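Local coordinates for protein arginine decarboxylase (Campylobacter jejuni subsp. jejuni, PDB 3NZP) that probably catalyses the pyridoxal-phosphate-dependent decarboxylation of arginine to agmatine, an early step of polyamine and spermidine biosynthesis, at residues V436-F447 and T473-D484; I570-I578 and I592-L600. All coordinates share one frame; numbering follows the deposited sequence.

Contact 1 is a buried pairing of extended chains, whereas contact 2 joins two helices in a partly buried packing; they share no element and follow one another along the chain. Their centres are 33 Å apart and their nearest atoms about 14 Å, so neither touches the other. Contact 1, centred about 17 Å from the centre of the chain, relies on backbone hydrogen bonds, a stacked ion pair and aromatic packing, and leads at one end to the cofactor. Contact 2, about 37 Å from that centre, relies on aliphatic side chains with one side-chain hydrogen bond. Both also touch the second subunit.

Contact 1 (V436-F447 and T473-D484); sequences VQERYLVNFSLF and TRSASIWDITCD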
# COMPACT_ATOMS: atom_id res chain seq x y z
N VAL B 436 11.45 -10.79 22.86
CA VAL B 436 12.50 -11.25 21.94
C VAL B 436 13.87 -10.89 22.48
O VAL B 436 14.01 -10.01 23.33
CB VAL B 436 12.36 -10.60 20.55
CG1 VAL B 436 10.97 -10.83 20.00
CG2 VAL B 436 12.66 -9.11 20.64
N GLN B 437 14.89 -11.58 21.98
CA GLN B 437 16.27 -11.32 22.40
C GLN B 437 16.65 -9.87 22.11
O GLN B 437 17.02 -9.13 23.02
CB GLN B 437 17.23 -12.26 21.64
CG GLN B 437 17.31 -13.69 22.17
CD GLN B 437 17.99 -13.77 23.52
OE1 GLN B 437 17.61 -13.07 24.46
NE2 GLN B 437 19.00 -14.63 23.61
N GLU B 438 16.54 -9.49 20.84
CA GLU B 438 16.88 -8.13 20.40
C GLU B 438 16.07 -7.70 19.18
O GLU B 438 15.64 -8.53 18.38
CB GLU B 438 18.37 -8.04 20.07
CG GLU B 438 19.28 -8.34 21.24
CD GLU B 438 20.73 -8.18 20.89
OE1 GLU B 438 21.17 -8.80 19.90
OE2 GLU B 438 21.44 -7.44 21.61
N ARG B 439 15.88 -6.39 19.06
CA ARG B 439 15.14 -5.80 17.95
C ARG B 439 16.15 -5.08 17.07
O ARG B 439 16.72 -4.07 17.50
CB ARG B 439 14.11 -4.81 18.47
CG ARG B 439 12.90 -5.46 19.10
CD ARG B 439 12.79 -5.23 20.60
NE ARG B 439 11.48 -4.68 20.94
CZ ARG B 439 10.85 -4.84 22.10
NH1 ARG B 439 11.41 -5.56 23.07
NH2 ARG B 439 9.66 -4.28 22.30
N TYR B 440 16.38 -5.59 15.86
CA TYR B 440 17.33 -4.99 14.93
C TYR B 440 16.69 -3.91 14.08
O TYR B 440 15.76 -4.17 13.32
CB TYR B 440 17.94 -6.05 14.01
CG TYR B 440 18.74 -7.13 14.73
CD1 TYR B 440 18.12 -8.00 15.62
CD2 TYR B 440 20.11 -7.28 14.49
CE1 TYR B 440 18.84 -9.01 16.26
CE2 TYR B 440 20.84 -8.28 15.13
CZ TYR B 440 20.19 -9.14 16.01
OH TYR B 440 20.90 -10.14 16.63
N LEU B 441 17.21 -2.69 14.20
CA LEU B 441 16.72 -1.55 13.46
C LEU B 441 17.43 -1.51 12.11
O LEU B 441 18.63 -1.24 12.05
CB LEU B 441 17.01 -0.28 14.24
CG LEU B 441 16.54 1.03 13.61
CD1 LEU B 441 15.02 1.09 13.69
CD2 LEU B 441 17.17 2.21 14.33
N VAL B 442 16.69 -1.77 11.03
CA VAL B 442 17.27 -1.78 9.69
C VAL B 442 16.99 -0.50 8.94
O VAL B 442 15.87 0.01 8.94
CB VAL B 442 16.72 -2.94 8.83
CG1 VAL B 442 17.80 -3.42 7.86
CG2 VAL B 442 16.24 -4.08 9.71
N ASN B 443 18.02 -0.00 8.27
CA ASN B 443 17.92 1.24 7.51
C ASN B 443 17.13 1.07 6.22
O ASN B 443 17.70 1.01 5.13
CB ASN B 443 19.33 1.74 7.17
CG ASN B 443 19.33 3.17 6.67
OD1 ASN B 443 20.37 3.67 6.23
ND2 ASN B 443 18.18 3.83 6.73
N PHE B 444 15.81 0.99 6.33
CA PHE B 444 14.99 0.86 5.15
C PHE B 444 13.55 1.10 5.57
O PHE B 444 13.29 1.39 6.73
CB PHE B 444 15.12 -0.52 4.52
CG PHE B 444 14.31 -1.57 5.20
CD1 PHE B 444 14.54 -1.88 6.54
CD2 PHE B 444 13.31 -2.25 4.52
CE1 PHE B 444 13.78 -2.84 7.20
CE2 PHE B 444 12.54 -3.22 5.16
CZ PHE B 444 12.78 -3.52 6.51
N SER B 445 12.63 0.97 4.63
CA SER B 445 11.22 1.19 4.93
C SER B 445 10.40 -0.05 4.59
O SER B 445 10.46 -0.56 3.47
CB SER B 445 10.72 2.42 4.15
OG SER B 445 9.40 2.80 4.54
N LEU B 446 9.65 -0.55 5.58
CA LEU B 446 8.79 -1.73 5.41
C LEU B 446 7.49 -1.37 4.68
O LEU B 446 6.57 -2.19 4.58
CB LEU B 446 8.45 -2.37 6.77
CG LEU B 446 9.46 -3.37 7.34
CD1 LEU B 446 9.09 -3.74 8.76
CD2 LEU B 446 9.50 -4.62 6.47
N PHE B 447 7.41 -0.14 4.20
CA PHE B 447 6.25 0.33 3.47
C PHE B 447 6.70 0.70 2.07
O PHE B 447 5.92 0.66 1.13
CB PHE B 447 5.64 1.56 4.14
CG PHE B 447 4.86 1.24 5.38
CD1 PHE B 447 5.50 0.75 6.52
CD2 PHE B 447 3.47 1.37 5.40
CE1 PHE B 447 4.78 0.41 7.65
CE2 PHE B 447 2.74 1.03 6.53
CZ PHE B 447 3.39 0.55 7.66
N THR B 473 22.44 -16.49 17.58
CA THR B 473 21.95 -16.74 18.93
C THR B 473 21.13 -15.60 19.49
O THR B 473 21.36 -15.17 20.62
CB THR B 473 23.12 -16.99 19.86
OG1 THR B 473 24.08 -15.93 19.69
CG2 THR B 473 23.78 -18.32 19.53
N ARG B 474 20.18 -15.11 18.72
CA ARG B 474 19.35 -13.99 19.16
C ARG B 474 17.98 -14.00 18.51
O ARG B 474 17.85 -13.69 17.33
CB ARG B 474 20.06 -12.68 18.82
CG ARG B 474 21.23 -12.33 19.72
CD ARG B 474 20.73 -11.88 21.08
NE ARG B 474 21.80 -11.31 21.90
CZ ARG B 474 21.61 -10.72 23.07
NH1 ARG B 474 22.64 -10.23 23.76
NH2 ARG B 474 20.38 -10.62 23.57
N SER B 475 16.95 -14.36 19.28
CA SER B 475 15.60 -14.36 18.73
C SER B 475 15.30 -12.91 18.37
O SER B 475 14.98 -12.09 19.23
CB SER B 475 14.59 -14.88 19.75
OG SER B 475 14.54 -14.05 20.90
N ALA B 476 15.39 -12.59 17.08
CA ALA B 476 15.18 -11.23 16.62
C ALA B 476 13.82 -10.88 16.03
O ALA B 476 13.02 -11.74 15.67
CB ALA B 476 16.27 -10.89 15.60
N SER B 477 13.56 -9.58 15.95
CA SER B 477 12.33 -9.06 15.37
C SER B 477 12.74 -7.72 14.78
O SER B 477 12.63 -6.68 15.43
CB SER B 477 11.26 -8.88 16.44
OG SER B 477 11.75 -8.12 17.53
N ILE B 478 13.23 -7.76 13.55
CA ILE B 478 13.70 -6.56 12.85
C ILE B 478 12.63 -5.54 12.49
O ILE B 478 11.57 -5.89 11.98
CB ILE B 478 14.42 -6.94 11.54
CG1 ILE B 478 13.47 -7.66 10.59
CG2 ILE B 478 15.58 -7.88 11.82
CD1 ILE B 478 14.16 -8.17 9.35
N TRP B 479 12.91 -4.27 12.77
CA TRP B 479 11.97 -3.21 12.45
C TRP B 479 12.67 -2.05 11.73
O TRP B 479 13.87 -1.82 11.92
CB TRP B 479 11.26 -2.71 13.71
CG TRP B 479 12.14 -2.25 14.82
CD1 TRP B 479 13.28 -1.51 14.71
CD2 TRP B 479 11.88 -2.40 16.22
NE1 TRP B 479 13.75 -1.17 15.96
CE2 TRP B 479 12.91 -1.71 16.91
CE3 TRP B 479 10.89 -3.05 16.97
CZ2 TRP B 479 12.97 -1.63 18.31
CZ3 TRP B 479 10.94 -2.98 18.36
CH2 TRP B 479 11.98 -2.28 19.01
N ASP B 480 11.94 -1.36 10.87
CA ASP B 480 12.51 -0.26 10.10
C ASP B 480 12.47 1.07 10.85
O ASP B 480 11.86 1.19 11.92
CB ASP B 480 11.78 -0.11 8.76
CG ASP B 480 10.41 0.53 8.91
OD1 ASP B 480 9.72 0.71 7.87
OD2 ASP B 480 10.01 0.85 10.05
N ILE B 481 13.13 2.08 10.29
CA ILE B 481 13.19 3.40 10.89
C ILE B 481 11.94 4.20 10.57
O ILE B 481 11.93 5.02 9.66
CB ILE B 481 14.42 4.16 10.40
CG1 ILE B 481 14.47 4.10 8.87
CG2 ILE B 481 15.68 3.56 11.01
CD1 ILE B 481 15.48 5.04 8.21
N THR B 482 10.87 3.95 11.32
CA THR B 482 9.61 4.66 11.12
C THR B 482 8.87 4.81 12.44
O THR B 482 8.93 3.92 13.30
CB THR B 482 8.71 3.91 10.12
OG1 THR B 482 9.36 3.83 8.84
CG2 THR B 482 7.38 4.63 9.95
N CYS B 483 8.18 5.93 12.61
CA CYS B 483 7.42 6.19 13.82
C CYS B 483 6.39 5.08 13.99
O CYS B 483 6.37 4.37 15.01
CB CYS B 483 6.70 7.53 13.72
SG CYS B 483 7.77 8.89 13.28
N ASP B 484 5.54 4.95 12.97
CA ASP B 484 4.48 3.95 12.93
C ASP B 484 4.97 2.59 13.39
O ASP B 484 5.84 1.99 12.76
CB ASP B 484 3.90 3.84 11.51
CG ASP B 484 2.91 2.69 11.37
OD1 ASP B 484 1.95 2.61 12.17
OD2 ASP B 484 3.08 1.87 10.45
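Backbone bonds pair 436-447 with 473-484 in parallel around Leu441 and Trp479: Trp479 N meets Tyr440 O at 2.9 Å, and Val442 N meets Trp479 O at 3.0 Å. Toward Ser475 the pairing frays into weak bonds, although Gln437 N still reaches Ser475 OG at 2.7 Å.

Among side-chain polar contacts, Leu446 N-H meets Asp480 OD1 on the anti side of the carboxylate, somewhat out of its plane, 2.6 Å away and almost straight at 177°, holding the chain where it turns beyond the strand. The carboxylate of Glu438 lies flat over one face of the Arg474 guanidinium, planes 11° apart. This salt bridge acts through charge, since no N-H points at OE1; Arg474 NH1 also forms a salt bridge with Asp501.

Packing centres on Trp479. The Arg439 aliphatic stem makes a CH-pi contact, CB 3.4 Å from the six-membered ring centroid, while Leu441 CD1 meets the indole edge. With CG between the backbone N and carbonyl carbon (chi1 55°), the indole is turned toward both. Phe204 of the second subunit meets it edge-to-face.

This parallel strand pair belongs to the mixed beta sheet beside the TIM-type barrel and leads to Cys483, the predicted proton donor, which touches pyridoxal phosphate at the dimer interface.

Contact 2 (I570-I578 and I592-L600); sequences IMDILNERI and ILGELYLFL
Ile578 has more surface buried here than any other residue of the two helices, and its delta methyl does most of the touching. With CG1 turned away from its own carbonyl carbon and the chain extended beyond it, CD1 reaches helix 592-600, where it lies 3.4 Å from Leu596 CD2 and 3.5 Å from Ile592 CG2. The Ile578 and Leu596 side chains run antiparallel alongside one another, and Leu596 CD2 also lies 4.0 Å from Leu574 CB. One leucine methyl thus packs against residues on successive turns of the facing helix.

Asn575, the next most covered, supplies the polar element. Tyr597 OH donates to Asn575 OD1 over 3.0 Å, tilted 29° from the carbonyl plane. The amide and the phenol ring stand nearly perpendicular, with 85° between their planes. Leu593 CD2 lies beside the same carboxamide oxygen, which is therefore flanked by a methyl as well as by the hydroxyl.

Met571, modelled as selenomethionine, follows. Its CG rests 4.0 Å from Leu600 CD2, and its chain then bends at chi3. The selenium lies obliquely to the Tyr597 ring, 5.2 Å from the centroid, a distant Met-aromatic contact.

The segment axes approach to 10.8 Å at 154° between their N-to-C directions, which makes the pair an antiparallel helical hairpin. Helix 556-562 closes one end, with Leu557 touching both Met571 and Leu600. The second subunit packs against the hairpin as well: its Met149 meets Ile578, its Glu148 meets Ile592, and its Arg173 forms a salt bridge with Glu595. These three helices follow strands 534-540 and 545-551 in the chain.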
# COMPACT_ATOMS: atom_id res chain seq x y z
N ILE B 570 11.16 27.26 -1.17
CA ILE B 570 11.59 26.64 0.06
C ILE B 570 13.00 27.07 0.45
O ILE B 570 13.28 27.33 1.62
CB ILE B 570 11.57 25.11 -0.07
CG1 ILE B 570 10.13 24.63 -0.14
CG2 ILE B 570 12.31 24.44 1.07
CD1 ILE B 570 10.00 23.15 -0.27
N MSE B 571 13.90 27.15 -0.52
CA MSE B 571 15.26 27.56 -0.18
C MSE B 571 15.30 29.03 0.16
O MSE B 571 16.00 29.44 1.08
CB MSE B 571 16.23 27.25 -1.30
CG MSE B 571 16.57 25.80 -1.40
SE MSE B 571 17.77 25.53 -2.84
CE MSE B 571 16.57 25.88 -4.36
N ASP B 572 14.56 29.84 -0.58
CA ASP B 572 14.55 31.26 -0.28
C ASP B 572 14.11 31.44 1.15
O ASP B 572 14.84 32.02 1.96
CB ASP B 572 13.62 32.01 -1.22
CG ASP B 572 14.20 32.17 -2.61
OD1 ASP B 572 13.42 32.53 -3.53
OD2 ASP B 572 15.43 31.93 -2.79
N ILE B 573 12.93 30.94 1.48
CA ILE B 573 12.45 31.09 2.85
C ILE B 573 13.44 30.53 3.87
O ILE B 573 13.75 31.19 4.87
CB ILE B 573 11.04 30.44 3.00
CG1 ILE B 573 10.71 30.21 4.48
CG2 ILE B 573 10.97 29.16 2.22
CD1 ILE B 573 10.63 31.48 5.31
N LEU B 574 13.97 29.33 3.64
CA LEU B 574 14.94 28.74 4.57
C LEU B 574 16.15 29.65 4.73
O LEU B 574 16.64 29.89 5.84
CB LEU B 574 15.41 27.38 4.08
CG LEU B 574 14.46 26.26 4.41
CD1 LEU B 574 15.06 24.97 3.91
CD2 LEU B 574 14.21 26.20 5.92
N ASN B 575 16.64 30.14 3.61
CA ASN B 575 17.79 31.00 3.61
C ASN B 575 17.51 32.26 4.41
O ASN B 575 18.34 32.71 5.20
CB ASN B 575 18.13 31.39 2.19
CG ASN B 575 19.60 31.54 2.01
OD1 ASN B 575 20.28 30.59 1.62
ND2 ASN B 575 20.12 32.73 2.32
N GLU B 576 16.33 32.82 4.18
CA GLU B 576 15.88 34.03 4.84
C GLU B 576 15.76 33.85 6.37
O GLU B 576 16.29 34.65 7.14
CB GLU B 576 14.55 34.47 4.21
CG GLU B 576 13.81 35.56 4.94
CD GLU B 576 12.87 35.00 5.99
OE1 GLU B 576 11.91 34.28 5.62
OE2 GLU B 576 13.10 35.28 7.19
N ARG B 577 15.09 32.78 6.80
CA ARG B 577 14.93 32.55 8.23
C ARG B 577 16.25 32.48 8.98
O ARG B 577 16.35 32.93 10.12
CB ARG B 577 14.13 31.28 8.48
CG ARG B 577 12.69 31.46 8.11
CD ARG B 577 11.81 30.33 8.57
NE ARG B 577 10.41 30.73 8.49
CZ ARG B 577 9.38 29.90 8.54
NH1 ARG B 577 9.58 28.60 8.68
NH2 ARG B 577 8.15 30.38 8.45
N ILE B 578 17.26 31.92 8.34
CA ILE B 578 18.56 31.83 8.98
C ILE B 578 19.17 33.22 9.06
O ILE B 578 19.74 33.62 10.08
CB ILE B 578 19.50 30.92 8.20
CG1 ILE B 578 18.89 29.53 8.12
CG2 ILE B 578 20.86 30.86 8.88
CD1 ILE B 578 19.80 28.50 7.48
N ILE B 592 25.75 27.68 9.22
CA ILE B 592 24.44 27.01 9.16
C ILE B 592 24.08 26.76 7.70
O ILE B 592 23.69 25.65 7.33
CB ILE B 592 23.32 27.89 9.79
CG1 ILE B 592 23.71 28.28 11.22
CG2 ILE B 592 22.00 27.12 9.84
CD1 ILE B 592 23.89 27.10 12.13
N LEU B 593 24.20 27.80 6.88
CA LEU B 593 23.89 27.67 5.46
C LEU B 593 24.60 26.50 4.82
O LEU B 593 23.99 25.69 4.11
CB LEU B 593 24.29 28.95 4.71
CG LEU B 593 23.14 29.93 4.49
CD1 LEU B 593 23.70 31.27 4.03
CD2 LEU B 593 22.17 29.34 3.46
N GLY B 594 25.90 26.41 5.07
CA GLY B 594 26.69 25.33 4.50
C GLY B 594 26.12 23.96 4.80
O GLY B 594 26.06 23.10 3.93
N GLU B 595 25.72 23.75 6.05
CA GLU B 595 25.15 22.49 6.49
C GLU B 595 23.79 22.30 5.84
O GLU B 595 23.53 21.29 5.19
CB GLU B 595 25.00 22.47 7.99
CG GLU B 595 26.29 22.76 8.72
CD GLU B 595 26.09 22.84 10.22
OE1 GLU B 595 25.31 23.71 10.67
OE2 GLU B 595 26.73 22.04 10.95
N LEU B 596 22.93 23.28 6.02
CA LEU B 596 21.60 23.19 5.45
C LEU B 596 21.62 22.74 3.98
O LEU B 596 20.82 21.90 3.57
CB LEU B 596 20.90 24.55 5.56
CG LEU B 596 19.42 24.54 5.22
CD1 LEU B 596 18.68 23.57 6.14
CD2 LEU B 596 18.88 25.94 5.38
N TYR B 597 22.54 23.30 3.20
CA TYR B 597 22.62 22.96 1.78
C TYR B 597 23.13 21.55 1.55
O TYR B 597 22.81 20.91 0.56
CB TYR B 597 23.48 23.99 1.04
CG TYR B 597 22.70 25.21 0.62
CD1 TYR B 597 21.93 25.94 1.55
CD2 TYR B 597 22.68 25.63 -0.72
CE1 TYR B 597 21.15 27.05 1.16
CE2 TYR B 597 21.91 26.74 -1.13
CZ TYR B 597 21.15 27.44 -0.18
OH TYR B 597 20.39 28.53 -0.57
N LEU B 598 23.92 21.06 2.49
CA LEU B 598 24.45 19.72 2.39
C LEU B 598 23.35 18.70 2.65
O LEU B 598 23.26 17.67 1.97
CB LEU B 598 25.56 19.54 3.42
CG LEU B 598 25.95 18.08 3.60
CD1 LEU B 598 26.64 17.61 2.33
CD2 LEU B 598 26.86 17.91 4.80
N PHE B 599 22.50 19.00 3.64
CA PHE B 599 21.40 18.10 4.00
C PHE B 599 20.29 18.07 2.97
O PHE B 599 19.59 17.07 2.83
CB PHE B 599 20.80 18.49 5.36
CG PHE B 599 21.81 18.55 6.47
CD1 PHE B 599 22.83 17.60 6.56
CD2 PHE B 599 21.75 19.57 7.42
CE1 PHE B 599 23.79 17.66 7.58
CE2 PHE B 599 22.71 19.64 8.44
CZ PHE B 599 23.72 18.68 8.52
N LEU B 600 20.12 19.18 2.27
CA LEU B 600 19.09 19.30 1.26
C LEU B 600 19.41 18.45 0.03
O LEU B 600 18.52 17.86 -0.58
CB LEU B 600 18.92 20.76 0.85
CG LEU B 600 17.76 21.53 1.47
CD1 LEU B 600 17.73 21.33 2.96
CD2 LEU B 600 17.87 23.00 1.12